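Anopheles gambiae adenosine kinase (Anopheles gambiae, PDB 3LOO) catalyses the phosphorylation of adenosine to AMP, probably with ATP as phosphate donor, as a pfkB-family kinase. Local coordinates at residues A[117-121]-A[122-126]. Sequence-based numbering, arbitrary orientation.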
loop_
_atom_site.group_PDB
_atom_site.type_symbol
_atom_site.label_atom_id
_atom_site.label_comp_id
_atom_site.label_asym_id
_atom_site.label_seq_id
_atom_site.Cartn_x
_atom_site.Cartn_y
_atom_site.Cartn_z
ATOM N N GLU A 117 -11.130 -11.482 -9.814
ATOM C CA GLU A 117 -12.508 -11.089 -9.996
ATOM C C GLU A 117 -12.850 -9.852 -9.211
ATOM O O GLU A 117 -13.444 -8.953 -9.786
ATOM C CB GLU A 117 -13.469 -12.250 -9.695
ATOM C CG GLU A 117 -13.291 -13.333 -10.755
ATOM C CD GLU A 117 -14.220 -14.518 -10.596
ATOM O OE1 GLU A 117 -14.597 -14.845 -9.448
ATOM O OE2 GLU A 117 -14.552 -15.135 -11.640
ATOM N N ARG A 118 -12.486 -9.779 -7.921
ATOM C CA ARG A 118 -12.764 -8.556 -7.138
ATOM C C ARG A 118 -12.066 -7.311 -7.706
ATOM O O ARG A 118 -12.669 -6.242 -7.831
ATOM C CB ARG A 118 -12.358 -8.683 -5.649
ATOM C CG ARG A 118 -13.007 -9.839 -4.903
ATOM C CD ARG A 118 -14.420 -9.552 -4.317
ATOM N NE ARG A 118 -15.037 -10.839 -3.936
ATOM C CZ ARG A 118 -14.778 -11.538 -2.821
ATOM N NH1 ARG A 118 -13.929 -11.083 -1.890
ATOM N NH2 ARG A 118 -15.382 -12.708 -2.628
ATOM N N ALA A 119 -10.782 -7.418 -8.018
ATOM C CA ALA A 119 -10.076 -6.234 -8.494
ATOM C C ALA A 119 -10.597 -5.814 -9.902
ATOM O O ALA A 119 -10.837 -4.639 -10.131
ATOM C CB ALA A 119 -8.563 -6.439 -8.470
ATOM N N THR A 120 -10.812 -6.769 -10.799
ATOM C CA THR A 120 -11.419 -6.456 -12.116
ATOM C C THR A 120 -12.837 -5.867 -11.987
ATOM O O THR A 120 -13.143 -4.923 -12.669
ATOM C CB THR A 120 -11.402 -7.671 -13.097
ATOM O OG1 THR A 120 -10.036 -7.995 -13.400
ATOM C CG2 THR A 120 -12.109 -7.316 -14.464
ATOM N N SER A 121 -13.675 -6.397 -11.097
ATOM C CA SER A 121 -15.000 -5.791 -10.862
ATOM C C SER A 121 -14.968 -4.345 -10.437
ATOM O O SER A 121 -15.833 -3.580 -10.857
ATOM C CB SER A 121 -15.799 -6.548 -9.825
ATOM O OG SER A 121 -15.832 -7.878 -10.266
ATOM N N ASN A 122 -13.984 -3.988 -9.613
ATOM C CA ASN A 122 -13.791 -2.610 -9.172
ATOM C C ASN A 122 -13.247 -1.677 -10.244
ATOM O O ASN A 122 -13.336 -0.453 -10.078
ATOM C CB ASN A 122 -12.900 -2.562 -7.913
ATOM C CG ASN A 122 -13.568 -3.205 -6.698
ATOM O OD1 ASN A 122 -14.778 -3.061 -6.484
ATOM N ND2 ASN A 122 -12.792 -3.922 -5.907
ATOM N N GLY A 123 -12.708 -2.237 -11.337
ATOM C CA GLY A 123 -12.245 -1.435 -12.476
ATOM C C GLY A 123 -10.726 -1.478 -12.714
ATOM O O GLY A 123 -10.213 -0.885 -13.669
ATOM N N VAL A 124 -9.988 -2.190 -11.858
ATOM C CA VAL A 124 -8.556 -2.352 -12.103
ATOM C C VAL A 124 -8.282 -3.212 -13.313
ATOM O O VAL A 124 -8.915 -4.277 -13.515
ATOM C CB VAL A 124 -7.842 -2.945 -10.840
ATOM C CG1 VAL A 124 -6.329 -2.976 -11.024
ATOM C CG2 VAL A 124 -8.244 -2.117 -9.598
ATOM N N ASN A 125 -7.313 -2.769 -14.111
ATOM C CA ASN A 125 -6.719 -3.606 -15.116
ATOM C C ASN A 125 -5.619 -4.418 -14.406
ATOM O O ASN A 125 -4.509 -3.923 -14.198
ATOM C CB ASN A 125 -6.154 -2.754 -16.268
ATOM C CG ASN A 125 -5.467 -3.591 -17.326
ATOM O OD1 ASN A 125 -5.417 -4.811 -17.207
ATOM N ND2 ASN A 125 -4.932 -2.946 -18.375
ATOM N N VAL A 126 -5.922 -5.667 -14.055
ATOM C CA VAL A 126 -4.930 -6.486 -13.361
ATOM C C VAL A 126 -4.043 -7.197 -14.367
ATOM O O VAL A 126 -4.529 -7.839 -15.286
ATOM C CB VAL A 126 -5.524 -7.535 -12.376
ATOM C CG1 VAL A 126 -6.572 -6.888 -11.501
ATOM C CG2 VAL A 126 -6.086 -8.672 -13.121
HETATM O O HOH W 1 -8.079 -7.084 -15.393
HETATM O O HOH W 2 -11.084 -4.088 -15.153
#
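Ala119 and Thr120, in the last turn of helix 110-122, meet Gly123, Val124 and Val126 in a local C-terminal cap, where the chain turns into outermost strand 125-131 of the nine-stranded sheet and completes the beta-alpha-beta unit begun by strand 100-107. The positive phi of Gly123 (114°) and two bonds back into the last turn make this a Schellman motif: Val124 N donates to Ala119 O over 3.1 Å, while Gly123 N reaches Thr120 O at 3.0 Å from above the carbonyl plane and shares Ala119 O only weakly. One residue earlier, the bond from Asn122 N to Arg118 O (3.2 Å) still follows the helical pattern.

Beyond the turn the chain folds back along the helix. Val126 sets its CG1 branch 3.7 Å from Ala119 CB, and its CG2 faces Thr120 OG1, the two side chains crossing at about a right angle. Val124 lays CB and CG2 over Ala119 O; helix 82-94 packs against both Ala119 and Val124 through Arg88. On the hydrophilic flank, one water joins Thr120 OG1 to Val126 N, and a second donates to Val124 O at 2.7 Å and weakly to Thr120 O. With OG beside its own backbone N (chi1 -54°), Ser121 turns the hydroxyl back to donate to Glu117 O at 2.7 Å, on the carbonyl face opposite Ser121 N.

Backbone N-H groups of the turn thus cap the carbonyls of Arg118, Ala119 and Thr120, the apolar contact of Ala119 with the two valines lies beside them, and two waters bridge the helix end to Val124 and Val126.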